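Local coordinates for putative uncharacterized protein (Ustilago maydis, PDB 4GNX) that binds single-stranded DNA as a subunit of replication protein A, through a chain of OB-fold domains, at residues N125-V130 against C136-I141; L165-Q170 against V175-W180; V204-G207 against G211-L214. One frame throughout, in Å; residues are numbered along the deposited sequence.

Contact 1 (N125-V130 against C136-I141); sequences NELESV and CDVIGI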
loop_
_atom_site.group_PDB
_atom_site.type_symbol
_atom_site.label_atom_id
_atom_site.label_comp_id
_atom_site.label_asym_id
_atom_site.label_seq_id
_atom_site.Cartn_x
_atom_site.Cartn_y
_atom_site.Cartn_z
ATOM N N ASN C 125 -7.414 -26.096 7.114
ATOM C CA ASN C 125 -8.794 -25.605 7.210
ATOM C C ASN C 125 -8.938 -24.213 7.852
ATOM O O ASN C 125 -9.968 -23.560 7.699
ATOM C CB ASN C 125 -9.718 -26.638 7.885
ATOM C CG ASN C 125 -9.070 -27.333 9.069
ATOM O OD1 ASN C 125 -8.010 -27.951 8.944
ATOM N ND2 ASN C 125 -9.715 -27.245 10.223
ATOM N N GLU C 126 -7.900 -23.755 8.547
ATOM C CA GLU C 126 -7.950 -22.477 9.267
ATOM C C GLU C 126 -7.428 -21.299 8.431
ATOM O O GLU C 126 -7.648 -20.132 8.773
ATOM C CB GLU C 126 -7.176 -22.587 10.586
ATOM C CG GLU C 126 -7.398 -23.907 11.319
ATOM C CD GLU C 126 -6.988 -23.880 12.786
ATOM O OE1 GLU C 126 -5.816 -23.526 13.080
ATOM O OE2 GLU C 126 -7.836 -24.236 13.646
ATOM N N LEU C 127 -6.758 -21.621 7.324
ATOM C CA LEU C 127 -6.105 -20.637 6.460
ATOM C C LEU C 127 -7.034 -19.559 5.962
ATOM O O LEU C 127 -6.603 -18.440 5.707
ATOM C CB LEU C 127 -5.479 -21.317 5.246
ATOM C CG LEU C 127 -4.261 -22.214 5.470
ATOM C CD1 LEU C 127 -4.052 -23.119 4.266
ATOM C CD2 LEU C 127 -3.005 -21.402 5.756
ATOM N N GLU C 128 -8.305 -19.897 5.805
ATOM C CA GLU C 128 -9.264 -18.934 5.294
ATOM C C GLU C 128 -9.481 -17.779 6.272
ATOM O O GLU C 128 -10.042 -16.752 5.902
ATOM C CB GLU C 128 -10.577 -19.611 4.886
ATOM C CG GLU C 128 -11.098 -20.667 5.857
ATOM C CD GLU C 128 -12.350 -21.380 5.347
ATOM O OE1 GLU C 128 -12.428 -21.686 4.134
ATOM O OE2 GLU C 128 -13.259 -21.646 6.163
ATOM N N SER C 129 -9.002 -17.944 7.504
ATOM C CA SER C 129 -9.054 -16.877 8.513
ATOM C C SER C 129 -7.813 -15.958 8.503
ATOM O O SER C 129 -7.860 -14.840 9.012
ATOM C CB SER C 129 -9.286 -17.463 9.913
ATOM O OG SER C 129 -8.148 -18.184 10.354
ATOM N N VAL C 130 -6.712 -16.444 7.935
ATOM C CA VAL C 130 -5.503 -15.643 7.696
ATOM C C VAL C 130 -5.731 -14.754 6.476
ATOM O O VAL C 130 -6.262 -15.214 5.460
ATOM C CB VAL C 130 -4.275 -16.539 7.392
ATOM C CG1 VAL C 130 -3.034 -15.692 7.111
ATOM C CG2 VAL C 130 -4.023 -17.531 8.520
ATOM N N CYS C 136 2.959 -17.039 7.375
ATOM C CA CYS C 136 2.232 -18.096 8.062
ATOM C C CYS C 136 3.039 -19.397 8.067
ATOM O O CYS C 136 3.886 -19.601 7.197
ATOM C CB CYS C 136 0.843 -18.243 7.417
ATOM S SG CYS C 136 0.292 -19.900 6.982
ATOM N N ASP C 137 2.796 -20.253 9.060
ATOM C CA ASP C 137 3.458 -21.557 9.139
ATOM C C ASP C 137 2.489 -22.700 8.876
ATOM O O ASP C 137 1.405 -22.727 9.445
ATOM C CB ASP C 137 4.083 -21.751 10.514
ATOM C CG ASP C 137 5.317 -20.903 10.721
ATOM O OD1 ASP C 137 5.770 -20.253 9.753
ATOM O OD2 ASP C 137 5.834 -20.888 11.864
ATOM N N VAL C 138 2.889 -23.652 8.036
ATOM C CA VAL C 138 2.018 -24.773 7.663
ATOM C C VAL C 138 2.763 -26.105 7.635
ATOM O O VAL C 138 3.851 -26.196 7.073
ATOM C CB VAL C 138 1.344 -24.542 6.284
ATOM C CG1 VAL C 138 0.822 -25.840 5.686
ATOM C CG2 VAL C 138 0.217 -23.524 6.389
ATOM N N ILE C 139 2.159 -27.125 8.249
ATOM C CA ILE C 139 2.592 -28.520 8.099
ATOM C C ILE C 139 1.479 -29.409 7.503
ATOM O O ILE C 139 0.286 -29.154 7.707
ATOM C CB ILE C 139 3.116 -29.108 9.433
ATOM C CG1 ILE C 139 3.907 -30.402 9.183
ATOM C CG2 ILE C 139 1.980 -29.270 10.442
ATOM C CD1 ILE C 139 4.717 -30.878 10.366
ATOM N N GLY C 140 1.876 -30.442 6.764
ATOM C CA GLY C 140 0.927 -31.378 6.162
ATOM C C GLY C 140 1.594 -32.431 5.302
ATOM O O GLY C 140 2.801 -32.370 5.047
ATOM N N ILE C 141 0.802 -33.401 4.857
ATOM C CA ILE C 141 1.286 -34.443 3.964
ATOM C C ILE C 141 1.289 -33.894 2.551
ATOM O O ILE C 141 0.328 -33.246 2.131
ATOM C CB ILE C 141 0.398 -35.713 4.013
ATOM C CG1 ILE C 141 0.288 -36.279 5.450
ATOM C CG2 ILE C 141 0.887 -36.774 3.031
ATOM C CD1 ILE C 141 1.478 -37.078 5.952
#
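Leu-127 reaches from a short 3-10 turn onto the strand 136-141 and lays one methyl, CD2, against two of its side chains, 3.8 Å from SG of Cys-136 and 3.9 Å from CG2 of Val-138. Its CG stands anti to the carbonyl carbon (chi1 -69°), which directs CD2 at the strand, and the leucine and valine side chains cross at about a right angle. Cys-136 and Val-138 sit two apart on the strand, on the same face, whereas Asp-137 between them turns away, its carboxylate held by a salt bridge to Lys-202 and by the backbone N-H groups of Gly-203 and Glu-120. The turn is tied internally: O of Glu-126 accepts from both N of Ser-129, at 2.9 Å, and OG of Ser-129, which approaches in the carbonyl plane at 2.6 Å. Val-130 N bonds Leu-127 O, which Arg-212 NE also takes up. Ile-124 packs on Val-138 and Tyr-250 on Leu-127. The loop before strand 135-152 is thereby laid against one face of the OB-fold sheet. With only methyl and sulfur atoms meeting across it, the contact rests on dispersion and burial of apolar surface, while the polar bonds fix the turn that presents the leucine.

Contact 2 (L165-Q170 against V175-W180); sequences LTLVDQ and VKLTLW. With nucleotides of chain G.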
loop_
_atom_site.group_PDB
_atom_site.type_symbol
_atom_site.label_atom_id
_atom_site.label_comp_id
_atom_site.label_asym_id
_atom_site.label_seq_id
_atom_site.Cartn_x
_atom_site.Cartn_y
_atom_site.Cartn_z
ATOM N N LEU C 165 2.722 -27.899 -5.310
ATOM C CA LEU C 165 2.515 -29.060 -4.457
ATOM C C LEU C 165 1.113 -29.016 -3.887
ATOM O O LEU C 165 0.576 -27.939 -3.636
ATOM C CB LEU C 165 3.496 -29.061 -3.278
ATOM C CG LEU C 165 4.902 -28.459 -3.361
ATOM C CD1 LEU C 165 5.547 -28.509 -1.991
ATOM C CD2 LEU C 165 5.776 -29.164 -4.382
ATOM N N THR C 166 0.527 -30.189 -3.672
ATOM C CA THR C 166 -0.765 -30.287 -2.993
ATOM C C THR C 166 -0.535 -30.798 -1.568
ATOM O O THR C 166 0.035 -31.878 -1.373
ATOM C CB THR C 166 -1.751 -31.206 -3.751
ATOM O OG1 THR C 166 -1.773 -30.848 -5.133
ATOM C CG2 THR C 166 -3.161 -31.081 -3.186
ATOM N N LEU C 167 -0.964 -30.011 -0.584
ATOM C CA LEU C 167 -0.781 -30.351 0.823
ATOM C C LEU C 167 -2.111 -30.637 1.457
ATOM O O LEU C 167 -3.111 -30.032 1.081
ATOM C CB LEU C 167 -0.100 -29.211 1.572
ATOM C CG LEU C 167 1.255 -28.805 1.008
ATOM C CD1 LEU C 167 1.662 -27.480 1.623
ATOM C CD2 LEU C 167 2.300 -29.879 1.268
ATOM N N VAL C 168 -2.109 -31.550 2.426
ATOM C CA VAL C 168 -3.327 -32.067 3.050
ATOM C C VAL C 168 -3.112 -32.245 4.560
ATOM O O VAL C 168 -2.024 -32.639 4.992
ATOM C CB VAL C 168 -3.724 -33.417 2.401
ATOM C CG1 VAL C 168 -4.624 -34.227 3.311
ATOM C CG2 VAL C 168 -4.397 -33.199 1.056
ATOM N N ASP C 169 -4.135 -31.937 5.356
ATOM C CA ASP C 169 -4.121 -32.303 6.776
ATOM C C ASP C 169 -5.447 -32.889 7.305
ATOM O O ASP C 169 -6.416 -33.045 6.553
ATOM C CB ASP C 169 -3.586 -31.152 7.655
ATOM C CG ASP C 169 -4.618 -30.047 7.922
ATOM O OD1 ASP C 169 -5.828 -30.228 7.661
ATOM O OD2 ASP C 169 -4.197 -28.974 8.409
ATOM N N GLN C 170 -5.466 -33.209 8.600
ATOM C CA GLN C 170 -6.621 -33.818 9.275
ATOM C C GLN C 170 -7.924 -33.094 8.954
ATOM O O GLN C 170 -9.002 -33.683 9.035
ATOM C CB GLN C 170 -6.424 -33.848 10.800
ATOM C CG GLN C 170 -5.063 -34.342 11.280
ATOM C CD GLN C 170 -4.004 -33.240 11.358
ATOM O OE1 GLN C 170 -4.087 -32.223 10.671
ATOM N NE2 GLN C 170 -2.994 -33.450 12.193
ATOM N N VAL C 175 -4.637 -27.765 -0.224
ATOM C CA VAL C 175 -4.262 -26.418 -0.657
ATOM C C VAL C 175 -3.039 -26.477 -1.573
ATOM O O VAL C 175 -2.163 -27.319 -1.389
ATOM C CB VAL C 175 -4.018 -25.477 0.551
ATOM C CG1 VAL C 175 -2.729 -25.835 1.288
ATOM C CG2 VAL C 175 -3.999 -24.019 0.109
ATOM N N LYS C 176 -2.992 -25.599 -2.567
ATOM C CA LYS C 176 -1.838 -25.542 -3.461
ATOM C C LYS C 176 -0.720 -24.656 -2.875
ATOM O O LYS C 176 -0.985 -23.624 -2.246
ATOM C CB LYS C 176 -2.239 -25.058 -4.862
ATOM C CG LYS C 176 -3.040 -26.033 -5.725
ATOM C CD LYS C 176 -4.507 -25.626 -5.810
ATOM C CE LYS C 176 -5.105 -25.823 -7.206
ATOM N NZ LYS C 176 -5.506 -27.228 -7.480
ATOM N N LEU C 177 0.529 -25.080 -3.061
ATOM C CA LEU C 177 1.681 -24.272 -2.680
ATOM C C LEU C 177 2.697 -24.216 -3.816
ATOM O O LEU C 177 3.085 -25.250 -4.365
ATOM C CB LEU C 177 2.336 -24.816 -1.415
ATOM C CG LEU C 177 3.482 -23.986 -0.804
ATOM C CD1 LEU C 177 3.517 -24.193 0.705
ATOM C CD2 LEU C 177 4.850 -24.280 -1.413
ATOM N N THR C 178 3.137 -23.008 -4.154
ATOM C CA THR C 178 4.128 -22.822 -5.218
ATOM C C THR C 178 5.569 -22.784 -4.677
ATOM O O THR C 178 5.842 -22.097 -3.688
ATOM C CB THR C 178 3.819 -21.547 -6.041
ATOM O OG1 THR C 178 2.673 -21.772 -6.877
ATOM C CG2 THR C 178 4.994 -21.139 -6.902
ATOM N N LEU C 179 6.465 -23.540 -5.315
ATOM C CA LEU C 179 7.908 -23.385 -5.120
ATOM C C LEU C 179 8.461 -22.579 -6.265
ATOM O O LEU C 179 8.009 -22.718 -7.398
ATOM C CB LEU C 179 8.639 -24.727 -5.112
ATOM C CG LEU C 179 8.161 -25.860 -4.205
ATOM C CD1 LEU C 179 9.083 -27.059 -4.335
ATOM C CD2 LEU C 179 8.069 -25.408 -2.759
ATOM N N TRP C 180 9.461 -21.760 -5.978
ATOM C CA TRP C 180 10.114 -20.981 -7.005
ATOM C C TRP C 180 11.531 -21.418 -7.179
ATOM O O TRP C 180 12.065 -22.151 -6.345
ATOM C CB TRP C 180 10.091 -19.516 -6.633
ATOM C CG TRP C 180 8.717 -18.948 -6.366
ATOM C CD1 TRP C 180 8.120 -18.731 -5.136
ATOM C CD2 TRP C 180 7.736 -18.469 -7.354
ATOM N NE1 TRP C 180 6.879 -18.182 -5.286
ATOM C CE2 TRP C 180 6.587 -17.995 -6.589
ATOM C CE3 TRP C 180 7.701 -18.390 -8.747
ATOM C CZ2 TRP C 180 5.457 -17.477 -7.203
ATOM C CZ3 TRP C 180 6.558 -17.862 -9.352
ATOM C CH2 TRP C 180 5.463 -17.421 -8.595
ATOM P P DT G 6 5.749 -12.204 -4.890
ATOM O OP1 DT G 6 4.912 -11.002 -4.644
ATOM O OP2 DT G 6 5.450 -13.463 -4.156
ATOM O "O5'" DT G 6 5.717 -12.502 -6.456
ATOM C "C5'" DT G 6 5.698 -11.426 -7.420
ATOM C "C4'" DT G 6 6.369 -11.837 -8.712
ATOM O "O4'" DT G 6 7.710 -12.320 -8.460
ATOM C "C3'" DT G 6 5.654 -12.932 -9.502
ATOM O "O3'" DT G 6 5.547 -12.539 -10.872
ATOM C "C2'" DT G 6 6.516 -14.167 -9.301
ATOM C "C1'" DT G 6 7.902 -13.617 -9.005
ATOM N N1 DT G 6 8.672 -14.412 -8.019
ATOM C C2 DT G 6 9.839 -15.024 -8.420
ATOM O O2 DT G 6 10.275 -14.953 -9.558
ATOM N N3 DT G 6 10.481 -15.732 -7.434
ATOM C C4 DT G 6 10.083 -15.883 -6.120
ATOM O O4 DT G 6 10.764 -16.552 -5.348
ATOM C C5 DT G 6 8.855 -15.208 -5.767
ATOM C C7 DT G 6 8.349 -15.308 -4.363
ATOM C C6 DT G 6 8.220 -14.517 -6.721
ATOM P P DT G 7 4.079 -12.306 -11.448
ATOM O OP1 DT G 7 4.172 -11.637 -12.771
ATOM O OP2 DT G 7 3.278 -11.677 -10.366
ATOM O "O5'" DT G 7 3.589 -13.808 -11.658
ATOM C "C5'" DT G 7 4.310 -14.709 -12.525
ATOM C "C4'" DT G 7 3.572 -16.022 -12.673
ATOM O "O4'" DT G 7 3.537 -16.722 -11.409
ATOM C "C3'" DT G 7 2.116 -15.918 -13.119
ATOM O "O3'" DT G 7 1.820 -17.065 -13.917
ATOM C "C2'" DT G 7 1.348 -15.952 -11.809
ATOM C "C1'" DT G 7 2.194 -16.897 -10.973
ATOM N N1 DT G 7 2.171 -16.682 -9.512
ATOM C C2 DT G 7 1.999 -17.789 -8.713
ATOM O O2 DT G 7 1.827 -18.911 -9.157
ATOM N N3 DT G 7 2.031 -17.532 -7.366
ATOM C C4 DT G 7 2.231 -16.311 -6.752
ATOM O O4 DT G 7 2.231 -16.235 -5.527
ATOM C C5 DT G 7 2.410 -15.194 -7.650
ATOM C C7 DT G 7 2.616 -13.828 -7.075
ATOM C C6 DT G 7 2.381 -15.433 -8.968
#
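Leu-165 and Leu-177 face each other as an antiparallel hydrogen-bonded pair, and each satisfies the other's backbone. Leu-165 N gives to Leu-177 O at 2.8 Å, and Leu-177 N returns a bond to Leu-165 O at 2.9 Å. Leu-167 and Val-175 repeat this two residues on, with Leu-167 N 3.1 Å from Val-175 O. The non-hydrogen-bonded pair between them, Thr-166 with Lys-176, turns its backbone polar groups outward: Thr-166 bonds Asp-143 and Ser-144, and Lys-176 bonds Leu-214. Asp-169 OD2 accepts from Ile-124 N and OD1 from Gly-171 N, and Gln-170 OE1 accepts from Arg-123 NH2.

The leucines gather on one face of the hairpin. CD2 of Leu-165 meets CD1 of Leu-179 at 3.9 Å, the two side chains crossing at about a right angle, and CD1 of Leu-167 touches CD1 of Leu-177. Leu-214 and Met-216 of the adjacent parallel strand 213-217 extend the row, touching Val-175, Leu-177 and Leu-179.

At its C-terminal end strand 174-180 meets the DNA. Trp-180 CG, anti to the carbonyl carbon (chi1 -56°), places the indole so that CG2 of Thr-178 lies over its centre, 3.5 Å above the plane, and the thymine of DT6 of chain G takes the opposite face, its C5 offset toward the rim. O4' of DT7 of chain G lies in plane at the ring's edge. NE1 is bonded to OG of Ser-215 and Thr-178 OG1 to O of Ala-265, so the polar atoms of both side chains are engaged by protein while the indole offers the DNA its surface. An antiparallel hairpin with an apolar inner face and an aromatic residue packed on a base is characteristic of OB folds that bind single-stranded DNA.

Contact 3 (V204-G207 against G211-L214); sequences VKVG and GRSL. With nucleotides of chain G.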
loop_
_atom_site.group_PDB
_atom_site.type_symbol
_atom_site.label_atom_id
_atom_site.label_comp_id
_atom_site.label_asym_id
_atom_site.label_seq_id
_atom_site.Cartn_x
_atom_site.Cartn_y
_atom_site.Cartn_z
ATOM N N VAL C 204 5.483 -18.565 5.035
ATOM C CA VAL C 204 4.953 -18.803 3.709
ATOM C C VAL C 204 3.911 -17.726 3.418
ATOM O O VAL C 204 3.215 -17.280 4.332
ATOM C CB VAL C 204 4.368 -20.229 3.648
ATOM C CG1 VAL C 204 3.400 -20.418 2.489
ATOM C CG2 VAL C 204 5.498 -21.232 3.553
ATOM N N LYS C 205 3.821 -17.288 2.158
ATOM C CA LYS C 205 2.861 -16.249 1.771
ATOM C C LYS C 205 1.492 -16.842 1.510
ATOM O O LYS C 205 1.374 -17.845 0.814
ATOM C CB LYS C 205 3.327 -15.480 0.535
ATOM C CG LYS C 205 2.530 -14.197 0.304
ATOM C CD LYS C 205 2.784 -13.551 -1.056
ATOM C CE LYS C 205 2.454 -14.481 -2.220
ATOM N NZ LYS C 205 2.643 -13.799 -3.530
ATOM N N VAL C 206 0.462 -16.210 2.074
ATOM C CA VAL C 206 -0.931 -16.591 1.817
ATOM C C VAL C 206 -1.526 -15.756 0.675
ATOM O O VAL C 206 -1.713 -14.540 0.805
ATOM C CB VAL C 206 -1.802 -16.433 3.081
ATOM C CG1 VAL C 206 -3.276 -16.666 2.762
ATOM C CG2 VAL C 206 -1.324 -17.370 4.182
ATOM N N GLY C 207 -1.801 -16.419 -0.448
ATOM C CA GLY C 207 -2.539 -15.812 -1.557
ATOM C C GLY C 207 -4.002 -16.231 -1.528
ATOM O O GLY C 207 -4.367 -17.204 -0.847
ATOM N N GLY C 211 -9.662 -19.175 -3.379
ATOM C CA GLY C 211 -10.052 -18.984 -1.983
ATOM C C GLY C 211 -8.851 -18.718 -1.101
ATOM O O GLY C 211 -8.735 -17.636 -0.506
ATOM N N ARG C 212 -7.968 -19.718 -1.016
ATOM C CA ARG C 212 -6.700 -19.633 -0.291
ATOM C C ARG C 212 -5.654 -20.524 -0.948
ATOM O O ARG C 212 -5.927 -21.679 -1.273
ATOM C CB ARG C 212 -6.878 -20.033 1.175
ATOM C CG ARG C 212 -7.517 -18.967 2.049
ATOM C CD ARG C 212 -6.546 -17.823 2.288
ATOM N NE ARG C 212 -7.065 -16.803 3.199
ATOM C CZ ARG C 212 -7.819 -15.772 2.831
ATOM N NH1 ARG C 212 -8.172 -15.612 1.564
ATOM N NH2 ARG C 212 -8.228 -14.907 3.741
ATOM N N SER C 213 -4.464 -19.965 -1.153
ATOM C CA SER C 213 -3.330 -20.703 -1.698
ATOM C C SER C 213 -2.014 -20.151 -1.160
ATOM O O SER C 213 -1.972 -19.044 -0.611
ATOM C CB SER C 213 -3.343 -20.681 -3.228
ATOM O OG SER C 213 -3.266 -19.358 -3.721
ATOM N N LEU C 214 -0.949 -20.936 -1.316
ATOM C CA LEU C 214 0.340 -20.632 -0.700
ATOM C C LEU C 214 1.465 -20.435 -1.696
ATOM O O LEU C 214 1.462 -21.008 -2.787
ATOM C CB LEU C 214 0.726 -21.716 0.298
ATOM C CG LEU C 214 -0.265 -21.929 1.434
ATOM C CD1 LEU C 214 0.116 -23.158 2.253
ATOM C CD2 LEU C 214 -0.385 -20.689 2.304
ATOM P P DT G 6 5.749 -12.204 -4.890
ATOM O OP1 DT G 6 4.912 -11.002 -4.644
ATOM O OP2 DT G 6 5.450 -13.463 -4.156
ATOM O "O5'" DT G 6 5.717 -12.502 -6.456
ATOM C "C5'" DT G 6 5.698 -11.426 -7.420
ATOM C "C4'" DT G 6 6.369 -11.837 -8.712
ATOM O "O4'" DT G 6 7.710 -12.320 -8.460
ATOM C "C3'" DT G 6 5.654 -12.932 -9.502
ATOM O "O3'" DT G 6 5.547 -12.539 -10.872
ATOM C "C2'" DT G 6 6.516 -14.167 -9.301
ATOM C "C1'" DT G 6 7.902 -13.617 -9.005
ATOM N N1 DT G 6 8.672 -14.412 -8.019
ATOM C C2 DT G 6 9.839 -15.024 -8.420
ATOM O O2 DT G 6 10.275 -14.953 -9.558
ATOM N N3 DT G 6 10.481 -15.732 -7.434
ATOM C C4 DT G 6 10.083 -15.883 -6.120
ATOM O O4 DT G 6 10.764 -16.552 -5.348
ATOM C C5 DT G 6 8.855 -15.208 -5.767
ATOM C C7 DT G 6 8.349 -15.308 -4.363
ATOM C C6 DT G 6 8.220 -14.517 -6.721
ATOM P P DT G 7 4.079 -12.306 -11.448
ATOM O OP1 DT G 7 4.172 -11.637 -12.771
ATOM O OP2 DT G 7 3.278 -11.677 -10.366
ATOM O "O5'" DT G 7 3.589 -13.808 -11.658
ATOM C "C5'" DT G 7 4.310 -14.709 -12.525
ATOM C "C4'" DT G 7 3.572 -16.022 -12.673
ATOM O "O4'" DT G 7 3.537 -16.722 -11.409
ATOM C "C3'" DT G 7 2.116 -15.918 -13.119
ATOM O "O3'" DT G 7 1.820 -17.065 -13.917
ATOM C "C2'" DT G 7 1.348 -15.952 -11.809
ATOM C "C1'" DT G 7 2.194 -16.897 -10.973
ATOM N N1 DT G 7 2.171 -16.682 -9.512
ATOM C C2 DT G 7 1.999 -17.789 -8.713
ATOM O O2 DT G 7 1.827 -18.911 -9.157
ATOM N N3 DT G 7 2.031 -17.532 -7.366
ATOM C C4 DT G 7 2.231 -16.311 -6.752
ATOM O O4 DT G 7 2.231 -16.235 -5.527
ATOM C C5 DT G 7 2.410 -15.194 -7.650
ATOM C C7 DT G 7 2.616 -13.828 -7.075
ATOM C C6 DT G 7 2.381 -15.433 -8.968
#
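Gly-207 and Ser-213 form an antiparallel hydrogen-bonded pair near the turn of the hairpin, with bonds from Gly-207 N to Ser-213 O at 2.6 Å and from Ser-213 N to Gly-207 O at 2.8 Å. Val-206 opposite Leu-214 is the next, non-hydrogen-bonded pair, where CA of Leu-214 directs its hydrogen at O of Lys-205.

Apolar side chains fill one face. CG1 of Val-204 lies 3.7 Å from CB of Leu-214, the two side chains crossing at about a right angle, and Val-206 splits its methyls: CG2 goes to CD2 of Leu-214, CG1 to CD of Arg-212. The arginine chain bends at its second torsion (chi2 -72°), which brings CD alongside CG1 of Val-206, the two side chains crossing at a slant, and its NH1 returns to O of Gly-211 at 2.9 Å. OG of Ser-213 is held by Gly-266 N and Phe-209 O.

Lys-205 donates hydrogen bonds from NZ to OP2 of DT6 (2.9 Å) and O4 of DT7 (3.2 Å), both of chain G. Its chain gets there with CG anti to the backbone N (chi1 -167°) and a bend at chi3. One ammonium group thus joins a backbone phosphate to the neighbouring base, and the phosphate's charge would favour the protonated lysine.

Strand 198-207 pairs along its other edge with strand 135-152, through Val-204 to Cys-136, while strand 213-217 is bonded by Leu-214 to Lys-176 and Thr-178 of strand 174-180. Leu-214 also packs on Val-175 and Leu-177, so the hairpin lies between these two strands of the curled sheet.

All three contacts fall in the replication protein A OB domain and follow one another along the chain, contact 1 before contact 2 before contact 3. Their centres form a compact triangle with sides of about 9 to 10 Å. A single curled sheet carries them: strand 135-152 of contact 1 pairs with strand 159-168 of contact 2 and with strand 198-207 of contact 3, and strand 174-180 runs parallel to strand 213-217, joining contacts 2 and 3. Contact 1 adds the loop that leads into the sheet and stays about 12 Å from the DNA at its nearest atom. Contacts 2 and 3 both reach the same two nucleotides, so two hairpins of one barrel-like sheet share the DNA strand.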